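PDB 1BVP: bluetongue virus COAT protein VP7 from Bluetongue virus, which forms trimers that assemble as 260 capsomers on a VP3 scaffold to build the inner capsid of the virus. Local coordinates for residues R7-M12 with T103-E108; N41-R46 with I91-T96; E192-A195 with S201-T204; V215-R218 with I222-W225. All coordinates share one frame; numbering follows the deposited sequence.

From the N terminus, helix 2-15 runs first, and contact 1 closes the chain back on it 91 residues later, when helix 103-116 packs against its side. Contact 2 opens and closes within that span, joining the C-terminal end of helix 27-44 to helix 90-94; contacts 1 and 2 touch where Arg7 NH1 meets Leu94 O at 2.8 Å, a probable hydrogen bond. Contacts 3 and 4 follow in series and close short local loops in the beta domain. Contact 3 is a hairpin at one end of strand 183-195; contact 4, its centre about 24 Å from that of contact 3, links two sheets. The centres of contacts 1 and 3 lie about 62 Å apart.

Contact 1 (R7-M12 with T103-E108); sequences RALTVM and TEAANE
Leu9 and Glu108 meet with their side chains at a slant: the methyl CD2 of Leu9 lies against the carboxylate end of Glu108, with CD2 3.6 Å from Glu108 CD. Both carboxylate oxygens are near the same methyl, and OE2 also comes toward CD1, so the acid end rests on the forked tip of the leucine. In both residues CG stands opposite the backbone N, Leu9 with chi1 -151°, and Glu108 continues extended beyond CG, long enough to span the gap between the helices. One turn earlier, Ala105 points at helix 2-15 and fits its methyl between two neighbours, with Ala105 CB 3.9 Å from Leu9 CD2 and 3.5 Å from Thr10 OG1. The small residue lets the backbones come close, 6.0 Å between Thr10 CA and Ala105 CA. Thr10 OG1 donates to Ala6 O, one turn back, and accepts from Thr102 N. The axes of segments 7-12 and 103-108 approach to 8.8 Å, with 141° between their directions, a roughly antiparallel helix pair. Around it, helix 304-323 covers Leu9 and Glu108 through Leu312 and Leu311, helices 55-73 and 27-44 pack on Val11, and Asn107 on the outer side of helix 103-116 hydrogen-bonds to Arg13 O of the second subunit.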
loop_
_atom_site.group_PDB
_atom_site.type_symbol
_atom_site.label_atom_id
_atom_site.label_comp_id
_atom_site.label_asym_id
_atom_site.label_seq_id
_atom_site.Cartn_x
_atom_site.Cartn_y
_atom_site.Cartn_z
ATOM N N ARG A 7 11.931 -24.442 -3.778
ATOM C CA ARG A 7 11.285 -25.695 -4.182
ATOM C C ARG A 7 9.913 -25.895 -3.574
ATOM O O ARG A 7 8.952 -26.232 -4.301
ATOM C CB ARG A 7 12.158 -26.900 -3.899
ATOM C CG ARG A 7 13.353 -26.907 -4.806
ATOM C CD ARG A 7 14.261 -28.062 -4.505
ATOM N NE ARG A 7 15.466 -27.964 -5.323
ATOM C CZ ARG A 7 16.694 -27.892 -4.822
ATOM N NH1 ARG A 7 16.870 -27.916 -3.515
ATOM N NH2 ARG A 7 17.742 -27.754 -5.622
ATOM N N ALA A 8 9.798 -25.686 -2.265
ATOM C CA ALA A 8 8.495 -25.854 -1.594
ATOM C C ALA A 8 7.450 -24.943 -2.241
ATOM O O ALA A 8 6.333 -25.370 -2.578
ATOM C CB ALA A 8 8.622 -25.561 -0.159
ATOM N N LEU A 9 7.850 -23.699 -2.472
ATOM C CA LEU A 9 7.007 -22.691 -3.097
ATOM C C LEU A 9 6.567 -23.112 -4.501
ATOM O O LEU A 9 5.379 -22.956 -4.877
ATOM C CB LEU A 9 7.825 -21.419 -3.194
ATOM C CG LEU A 9 7.174 -20.048 -3.167
ATOM C CD1 LEU A 9 6.312 -19.941 -1.918
ATOM C CD2 LEU A 9 8.300 -19.037 -3.118
ATOM N N THR A 10 7.538 -23.588 -5.288
ATOM C CA THR A 10 7.295 -24.071 -6.648
ATOM C C THR A 10 6.277 -25.202 -6.663
ATOM O O THR A 10 5.309 -25.168 -7.427
ATOM C CB THR A 10 8.550 -24.606 -7.268
ATOM O OG1 THR A 10 9.478 -23.541 -7.443
ATOM C CG2 THR A 10 8.233 -25.198 -8.624
ATOM N N VAL A 11 6.480 -26.190 -5.795
ATOM C CA VAL A 11 5.565 -27.324 -5.713
ATOM C C VAL A 11 4.168 -26.948 -5.281
ATOM O O VAL A 11 3.175 -27.456 -5.845
ATOM C CB VAL A 11 6.087 -28.382 -4.767
ATOM C CG1 VAL A 11 5.095 -29.482 -4.640
ATOM C CG2 VAL A 11 7.450 -28.879 -5.249
ATOM N N MET A 12 4.074 -26.083 -4.263
ATOM C CA MET A 12 2.758 -25.656 -3.769
ATOM C C MET A 12 2.007 -24.856 -4.808
ATOM O O MET A 12 0.810 -25.070 -4.983
ATOM C CB MET A 12 2.851 -24.851 -2.495
ATOM C CG MET A 12 3.503 -25.566 -1.342
ATOM S SD MET A 12 3.195 -24.603 0.179
ATOM C CE MET A 12 4.508 -23.452 0.151
ATOM N N THR A 103 11.516 -19.595 -11.960
ATOM C CA THR A 103 12.090 -18.263 -11.939
ATOM C C THR A 103 11.337 -17.375 -10.909
ATOM O O THR A 103 11.982 -16.664 -10.144
ATOM C CB THR A 103 12.006 -17.641 -13.356
ATOM O OG1 THR A 103 12.961 -18.272 -14.207
ATOM C CG2 THR A 103 12.296 -16.180 -13.329
ATOM N N GLU A 104 9.999 -17.450 -10.869
ATOM C CA GLU A 104 9.179 -16.689 -9.914
ATOM C C GLU A 104 9.572 -17.036 -8.485
ATOM O O GLU A 104 9.949 -16.161 -7.705
ATOM C CB GLU A 104 7.694 -16.998 -10.059
ATOM C CG GLU A 104 7.062 -16.608 -11.388
ATOM C CD GLU A 104 7.729 -17.249 -12.646
ATOM O OE1 GLU A 104 7.997 -18.489 -12.685
ATOM O OE2 GLU A 104 7.971 -16.483 -13.621
ATOM N N ALA A 105 9.550 -18.315 -8.146
ATOM C CA ALA A 105 9.891 -18.685 -6.790
ATOM C C ALA A 105 11.320 -18.260 -6.420
ATOM O O ALA A 105 11.578 -17.752 -5.332
ATOM C CB ALA A 105 9.700 -20.162 -6.599
ATOM N N ALA A 106 12.244 -18.420 -7.346
ATOM C CA ALA A 106 13.638 -18.102 -7.085
ATOM C C ALA A 106 13.760 -16.635 -6.770
ATOM O O ALA A 106 14.407 -16.243 -5.817
ATOM C CB ALA A 106 14.481 -18.433 -8.322
ATOM N N ASN A 107 13.177 -15.819 -7.628
ATOM C CA ASN A 107 13.225 -14.373 -7.466
ATOM C C ASN A 107 12.532 -13.874 -6.206
ATOM O O ASN A 107 12.985 -12.945 -5.551
ATOM C CB ASN A 107 12.671 -13.705 -8.711
ATOM C CG ASN A 107 13.682 -13.674 -9.840
ATOM O OD1 ASN A 107 14.426 -12.713 -9.994
ATOM N ND2 ASN A 107 13.747 -14.742 -10.601
ATOM N N GLU A 108 11.454 -14.535 -5.833
ATOM C CA GLU A 108 10.755 -14.183 -4.622
ATOM C C GLU A 108 11.627 -14.476 -3.375
ATOM O O GLU A 108 11.774 -13.632 -2.487
ATOM C CB GLU A 108 9.443 -14.911 -4.626
ATOM C CG GLU A 108 8.849 -15.088 -3.282
ATOM C CD GLU A 108 7.389 -15.557 -3.361
ATOM O OE1 GLU A 108 6.869 -15.651 -4.539
ATOM O OE2 GLU A 108 6.793 -15.788 -2.244
#

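Contact 2 (N41-R46 with I91-T96); sequences NGLTLR and IGVLAT
Leu43 and Val93 lie nearest each other where two helices come to their ends, with Leu43 CA 7.1 Å from Val93 CA. Helix 27-44 stops at Thr44, and Leu45 then leaves helical geometry with a positive phi of 76°, while its N still reaches Asn41 O at 2.7 Å. On the other side, helix 90-94 ends at Leu94, and Thr96 N closes the following turn on Val93 O at 3.2 Å. Leu43 supplies the reaching side chain, Val93 and Gly92 the surface it meets. Its CG stands beside its own N and opposite the carbonyl carbon (chi1 -68°), and with chi2 near 180° the methyl CD1 is carried forward to helix 90-94. There CD1 touches Val93 CG2 at 3.6 Å and lies over the backbone where Gly92 joins Val93, 3.9 Å from Gly92 C. CD1 thus rests on bare main chain at Gly92, with Val93 N 3.7 Å away. The two side chains run alongside each other, heading opposite ways, and Val93 CG2 passes Leu43 CB at 4.1 Å. Leu43 is largely exposed to solvent, whereas Val93 is buried and backed by Met68 of helix 55-73 and by Ile99. Nearby, Thr96 OG1 accepts a hydrogen bond from Arg39 NE of helix 27-44, a polar tie between the same two parts. The arrangement is simple helix-end packing at the edge of VP7's helical domain, joining helix 27-44 to the short helix 90-94 through one leucine.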
loop_
_atom_site.group_PDB
_atom_site.type_symbol
_atom_site.label_atom_id
_atom_site.label_comp_id
_atom_site.label_asym_id
_atom_site.label_seq_id
_atom_site.Cartn_x
_atom_site.Cartn_y
_atom_site.Cartn_z
ATOM N N ASN A 41 6.942 -39.394 -2.343
ATOM C CA ASN A 41 6.376 -40.710 -2.045
ATOM C C ASN A 41 7.475 -41.735 -1.695
ATOM O O ASN A 41 7.324 -42.554 -0.779
ATOM C CB ASN A 41 5.518 -41.185 -3.206
ATOM C CG ASN A 41 4.186 -40.465 -3.267
ATOM O OD1 ASN A 41 3.507 -40.485 -4.281
ATOM N ND2 ASN A 41 3.789 -39.842 -2.161
ATOM N N GLY A 42 8.631 -41.607 -2.329
ATOM C CA GLY A 42 9.703 -42.529 -2.037
ATOM C C GLY A 42 10.315 -42.447 -0.656
ATOM O O GLY A 42 10.535 -43.475 -0.025
ATOM N N LEU A 43 10.644 -41.239 -0.208
ATOM C CA LEU A 43 11.261 -41.039 1.106
ATOM C C LEU A 43 10.272 -41.033 2.267
ATOM O O LEU A 43 10.652 -41.171 3.428
ATOM C CB LEU A 43 12.016 -39.711 1.122
ATOM C CG LEU A 43 13.275 -39.534 0.284
ATOM C CD1 LEU A 43 13.826 -38.154 0.556
ATOM C CD2 LEU A 43 14.301 -40.563 0.683
ATOM N N THR A 44 8.999 -40.919 1.930
ATOM C CA THR A 44 7.907 -40.792 2.883
ATOM C C THR A 44 6.984 -41.986 2.995
ATOM O O THR A 44 6.365 -42.195 4.033
ATOM C CB THR A 44 7.103 -39.550 2.427
ATOM O OG1 THR A 44 7.578 -38.401 3.123
ATOM C CG2 THR A 44 5.621 -39.705 2.526
ATOM N N LEU A 45 6.821 -42.696 1.884
ATOM C CA LEU A 45 5.960 -43.864 1.787
ATOM C C LEU A 45 4.510 -43.483 1.729
ATOM O O LEU A 45 3.628 -44.257 2.119
ATOM C CB LEU A 45 6.213 -44.861 2.920
ATOM C CG LEU A 45 7.419 -45.805 2.831
ATOM C CD1 LEU A 45 8.536 -45.277 1.929
ATOM C CD2 LEU A 45 7.931 -46.033 4.258
ATOM N N ARG A 46 4.243 -42.263 1.301
ATOM C CA ARG A 46 2.857 -41.870 1.146
ATOM C C ARG A 46 2.504 -42.158 -0.322
ATOM O O ARG A 46 3.376 -42.586 -1.102
ATOM C CB ARG A 46 2.645 -40.432 1.582
ATOM C CG ARG A 46 2.458 -40.376 3.081
ATOM C CD ARG A 46 1.234 -39.551 3.442
ATOM N NE ARG A 46 1.546 -38.114 3.466
ATOM C CZ ARG A 46 1.396 -37.325 4.538
ATOM N NH1 ARG A 46 0.911 -37.802 5.687
ATOM N NH2 ARG A 46 1.857 -36.078 4.515
ATOM N N ILE A 91 12.507 -32.756 4.451
ATOM C CA ILE A 91 13.649 -31.873 4.245
ATOM C C ILE A 91 14.603 -32.487 3.209
ATOM O O ILE A 91 15.195 -31.775 2.405
ATOM C CB ILE A 91 14.375 -31.549 5.599
ATOM C CG1 ILE A 91 15.508 -30.565 5.355
ATOM C CG2 ILE A 91 14.927 -32.797 6.263
ATOM C CD1 ILE A 91 15.017 -29.201 4.944
ATOM N N GLY A 92 14.718 -33.819 3.224
ATOM C CA GLY A 92 15.569 -34.534 2.284
ATOM C C GLY A 92 14.976 -34.439 0.888
ATOM O O GLY A 92 15.683 -34.337 -0.101
ATOM N N VAL A 93 13.663 -34.499 0.801
ATOM C CA VAL A 93 13.013 -34.354 -0.478
ATOM C C VAL A 93 13.347 -32.978 -1.065
ATOM O O VAL A 93 13.804 -32.855 -2.195
ATOM C CB VAL A 93 11.507 -34.415 -0.303
ATOM C CG1 VAL A 93 10.837 -34.113 -1.617
ATOM C CG2 VAL A 93 11.095 -35.780 0.295
ATOM N N LEU A 94 13.120 -31.936 -0.281
ATOM C CA LEU A 94 13.368 -30.570 -0.726
ATOM C C LEU A 94 14.831 -30.216 -1.018
ATOM O O LEU A 94 15.109 -29.223 -1.707
ATOM C CB LEU A 94 12.809 -29.605 0.295
ATOM C CG LEU A 94 11.455 -28.939 0.141
ATOM C CD1 LEU A 94 10.602 -29.565 -0.907
ATOM C CD2 LEU A 94 10.805 -28.976 1.485
ATOM N N ALA A 95 15.773 -30.986 -0.475
ATOM C CA ALA A 95 17.194 -30.714 -0.734
ATOM C C ALA A 95 17.730 -31.465 -1.962
ATOM O O ALA A 95 18.913 -31.404 -2.237
ATOM C CB ALA A 95 18.035 -31.041 0.497
ATOM N N THR A 96 16.859 -32.190 -2.669
ATOM C CA THR A 96 17.212 -32.975 -3.864
ATOM C C THR A 96 17.383 -32.017 -5.044
ATOM O O THR A 96 16.400 -31.487 -5.565
ATOM C CB THR A 96 16.053 -33.975 -4.237
ATOM O OG1 THR A 96 15.839 -34.905 -3.169
ATOM C CG2 THR A 96 16.354 -34.742 -5.526
#

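Contact 3 (E192-A195 with S201-T204); sequences ENFA and SQQT
Phe194 and Gln202 hold the tight part of this hairpin. Their backbones form an antiparallel hydrogen-bonded pair, with Phe194 N to Gln202 O at 3.0 Å and Gln202 N to Phe194 O at 2.9 Å. Gln202 CB sits over one face of the ring, 3.9 Å from its centroid, a CH-pi contact. Phe194 has chi1 59°, with CG between its N and carbonyl carbon, which sends the ring across toward Thr204. Thr204 OG1, 3.2 Å from Phe194 CE1, hydrogen-bonds to Ile191 O and Met242 N. Asn193 ND2 gives Gln203 OE1 a bent hydrogen bond of 3.0 Å, 135° at the hydrogen, reaching the oxygen from above its carbonyl plane.

The looser parts are partly exposed. The stem of Gln202 follows the ring, and the bend at chi2 then carries its amide away. Glu192 OE2 lies 3.2 Å from Thr204 O, but both are acceptors and no hydrogen bond joins them. Gln203 packs on Phe142 of the second subunit, and Ser201 OG bonds to Arg140 NH1 of that chain. The whole is a beta hairpin at the end of strand 183-195 that takes part in the trimer interface, Asn193 continuing the sheet in a parallel ladder with a strand of the second subunit.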
loop_
_atom_site.group_PDB
_atom_site.type_symbol
_atom_site.label_atom_id
_atom_site.label_comp_id
_atom_site.label_asym_id
_atom_site.label_seq_id
_atom_site.Cartn_x
_atom_site.Cartn_y
_atom_site.Cartn_z
ATOM N N GLU A 192 -2.296 31.896 13.113
ATOM C CA GLU A 192 -2.903 33.209 12.928
ATOM C C GLU A 192 -3.820 33.699 14.040
ATOM O O GLU A 192 -3.929 34.905 14.230
ATOM C CB GLU A 192 -3.638 33.229 11.583
ATOM C CG GLU A 192 -3.775 34.579 10.926
ATOM C CD GLU A 192 -2.467 35.342 10.871
ATOM O OE1 GLU A 192 -1.383 34.732 10.686
ATOM O OE2 GLU A 192 -2.526 36.581 11.017
ATOM N N ASN A 193 -4.466 32.794 14.776
ATOM C CA ASN A 193 -5.381 33.178 15.855
ATOM C C ASN A 193 -5.222 32.164 16.955
ATOM O O ASN A 193 -5.550 31.001 16.743
ATOM C CB ASN A 193 -6.827 33.120 15.349
ATOM C CG ASN A 193 -7.815 33.844 16.257
ATOM O OD1 ASN A 193 -8.864 33.302 16.622
ATOM N ND2 ASN A 193 -7.540 35.104 16.534
ATOM N N PHE A 194 -4.663 32.574 18.090
ATOM C CA PHE A 194 -4.463 31.665 19.219
ATOM C C PHE A 194 -5.012 32.211 20.543
ATOM O O PHE A 194 -5.348 33.372 20.656
ATOM C CB PHE A 194 -2.982 31.318 19.384
ATOM C CG PHE A 194 -2.087 32.513 19.609
ATOM C CD1 PHE A 194 -1.678 33.306 18.539
ATOM C CD2 PHE A 194 -1.573 32.786 20.882
ATOM C CE1 PHE A 194 -0.756 34.353 18.725
ATOM C CE2 PHE A 194 -0.650 33.826 21.083
ATOM C CZ PHE A 194 -0.238 34.606 20.007
ATOM N N ALA A 195 -5.088 31.356 21.545
ATOM C CA ALA A 195 -5.600 31.709 22.843
ATOM C C ALA A 195 -4.476 32.081 23.769
ATOM O O ALA A 195 -3.468 31.366 23.838
ATOM C CB ALA A 195 -6.368 30.542 23.440
ATOM N N SER A 201 -8.248 35.915 22.447
ATOM C CA SER A 201 -7.551 35.714 21.193
ATOM C C SER A 201 -6.404 36.681 20.973
ATOM O O SER A 201 -6.440 37.815 21.402
ATOM C CB SER A 201 -8.529 35.849 20.040
ATOM O OG SER A 201 -9.589 34.920 20.193
ATOM N N GLN A 202 -5.419 36.237 20.214
ATOM C CA GLN A 202 -4.260 37.039 19.880
ATOM C C GLN A 202 -3.856 36.611 18.446
ATOM O O GLN A 202 -4.159 35.498 18.012
ATOM C CB GLN A 202 -3.153 36.768 20.896
ATOM C CG GLN A 202 -1.896 37.568 20.678
ATOM C CD GLN A 202 -1.925 38.911 21.362
ATOM O OE1 GLN A 202 -2.830 39.199 22.150
ATOM N NE2 GLN A 202 -0.933 39.744 21.068
ATOM N N GLN A 203 -3.245 37.519 17.694
ATOM C CA GLN A 203 -2.820 37.238 16.323
ATOM C C GLN A 203 -1.313 37.130 16.239
ATOM O O GLN A 203 -0.591 37.719 17.055
ATOM C CB GLN A 203 -3.183 38.396 15.409
ATOM C CG GLN A 203 -4.153 38.069 14.341
ATOM C CD GLN A 203 -5.560 38.175 14.839
ATOM O OE1 GLN A 203 -5.925 37.587 15.870
ATOM N NE2 GLN A 203 -6.363 38.976 14.139
ATOM N N THR A 204 -0.839 36.406 15.234
ATOM C CA THR A 204 0.588 36.302 14.995
ATOM C C THR A 204 0.837 37.210 13.796
ATOM O O THR A 204 0.158 37.085 12.768
ATOM C CB THR A 204 1.029 34.854 14.729
ATOM O OG1 THR A 204 0.857 34.082 15.932
ATOM C CG2 THR A 204 2.507 34.824 14.357
#

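Contact 4 (V215-R218 with I222-W225); sequences VDMR and IIAW
Met217 and Ile223 touch through their aliphatic carbons, the methyl CD1 of Ile223 lying 3.5 Å from Met217 CB and 3.9 Å from Met217 CG. The isoleucine reaches out with CG1 beside its own N (chi1 -69°) and is nearly extended at chi2 (160°), so that CD1 is the leading atom. CG1 follows it at 4.1 Å from Met217 CB, while CG2 branches off opposite the backbone N. Met217 folds instead of stretching. Its CG also stands beside its own N, the chain bends at chi2 (-62°) and again at chi3, and the contact is therefore made by CB and CG, near the backbone, rather than by the end of the chain. The two side chains meet at a slant. Both CB atoms point at the opposing segment, yet Met217 CA and Ile223 CA remain 7.6 Å apart, a spacing that side chains bridge without backbone pairing. In the fold, this is where two antiparallel sheets of the jelly-roll beta sandwich face each other: strand 215-217 pairs with 209-212 in one, strand 223-225 with 183-195 in the other, and a short connection carries the chain from one sheet to the other. Val212 of strand 209-212 lies against both Met217 and Ile223. Ile223 is buried; Met217 is partly exposed, and its carbonyl oxygen accepts a hydrogen bond from Trp188 NE1 on strand 183-195, a polar tie between the two sheets.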
loop_
_atom_site.group_PDB
_atom_site.type_symbol
_atom_site.label_atom_id
_atom_site.label_comp_id
_atom_site.label_asym_id
_atom_site.label_seq_id
_atom_site.Cartn_x
_atom_site.Cartn_y
_atom_site.Cartn_z
ATOM N N VAL A 215 19.859 28.483 7.180
ATOM C CA VAL A 215 19.144 28.950 5.996
ATOM C C VAL A 215 17.633 29.144 6.261
ATOM O O VAL A 215 16.982 28.383 6.977
ATOM C CB VAL A 215 19.474 28.081 4.715
ATOM C CG1 VAL A 215 19.607 26.618 5.058
ATOM C CG2 VAL A 215 18.407 28.269 3.637
ATOM N N ASP A 216 17.088 30.192 5.680
ATOM C CA ASP A 216 15.697 30.531 5.893
ATOM C C ASP A 216 14.711 29.704 5.121
ATOM O O ASP A 216 14.789 29.636 3.896
ATOM C CB ASP A 216 15.486 32.005 5.555
ATOM C CG ASP A 216 14.690 32.725 6.605
ATOM O OD1 ASP A 216 15.236 32.964 7.735
ATOM O OD2 ASP A 216 13.510 33.026 6.282
ATOM N N MET A 217 13.725 29.153 5.822
ATOM C CA MET A 217 12.703 28.330 5.188
ATOM C C MET A 217 11.310 28.960 5.187
ATOM O O MET A 217 10.847 29.448 6.211
ATOM C CB MET A 217 12.639 26.951 5.854
ATOM C CG MET A 217 13.982 26.171 5.945
ATOM S SD MET A 217 14.851 25.702 4.371
ATOM C CE MET A 217 13.512 25.930 3.068
ATOM N N ARG A 218 10.654 28.961 4.030
ATOM C CA ARG A 218 9.302 29.490 3.889
ATOM C C ARG A 218 8.287 28.627 4.617
ATOM O O ARG A 218 8.481 27.427 4.813
ATOM C CB ARG A 218 8.888 29.508 2.436
ATOM C CG ARG A 218 9.707 30.403 1.555
ATOM C CD ARG A 218 8.938 30.637 0.269
ATOM N NE ARG A 218 7.527 30.890 0.580
ATOM C CZ ARG A 218 6.574 31.088 -0.323
ATOM N NH1 ARG A 218 6.863 31.072 -1.625
ATOM N NH2 ARG A 218 5.326 31.301 0.084
ATOM N N ILE A 222 7.266 21.828 2.239
ATOM C CA ILE A 222 7.964 20.710 2.882
ATOM C C ILE A 222 9.456 20.957 2.990
ATOM O O ILE A 222 10.104 21.351 2.023
ATOM C CB ILE A 222 7.729 19.370 2.148
ATOM C CG1 ILE A 222 6.263 19.003 2.259
ATOM C CG2 ILE A 222 8.486 18.254 2.836
ATOM C CD1 ILE A 222 5.873 17.892 1.368
ATOM N N ILE A 223 9.993 20.658 4.159
ATOM C CA ILE A 223 11.385 20.834 4.439
ATOM C C ILE A 223 11.989 19.486 4.803
ATOM O O ILE A 223 11.478 18.761 5.660
ATOM C CB ILE A 223 11.546 21.770 5.646
ATOM C CG1 ILE A 223 11.123 23.185 5.280
ATOM C CG2 ILE A 223 12.970 21.717 6.202
ATOM C CD1 ILE A 223 10.802 24.006 6.512
ATOM N N ALA A 224 13.102 19.171 4.167
ATOM C CA ALA A 224 13.817 17.947 4.447
ATOM C C ALA A 224 14.843 18.285 5.519
ATOM O O ALA A 224 15.840 18.952 5.253
ATOM C CB ALA A 224 14.489 17.478 3.202
ATOM N N TRP A 225 14.604 17.839 6.732
ATOM C CA TRP A 225 15.512 18.151 7.820
ATOM C C TRP A 225 16.161 16.883 8.350
ATOM O O TRP A 225 15.477 15.909 8.671
ATOM C CB TRP A 225 14.711 18.856 8.931
ATOM C CG TRP A 225 15.478 19.174 10.205
ATOM C CD1 TRP A 225 16.698 19.777 10.295
ATOM C CD2 TRP A 225 15.086 18.860 11.557
ATOM N NE1 TRP A 225 17.100 19.840 11.606
ATOM C CE2 TRP A 225 16.134 19.283 12.402
ATOM C CE3 TRP A 225 13.957 18.264 12.131
ATOM C CZ2 TRP A 225 16.088 19.128 13.803
ATOM C CZ3 TRP A 225 13.910 18.108 13.534
ATOM C CH2 TRP A 225 14.969 18.539 14.347
#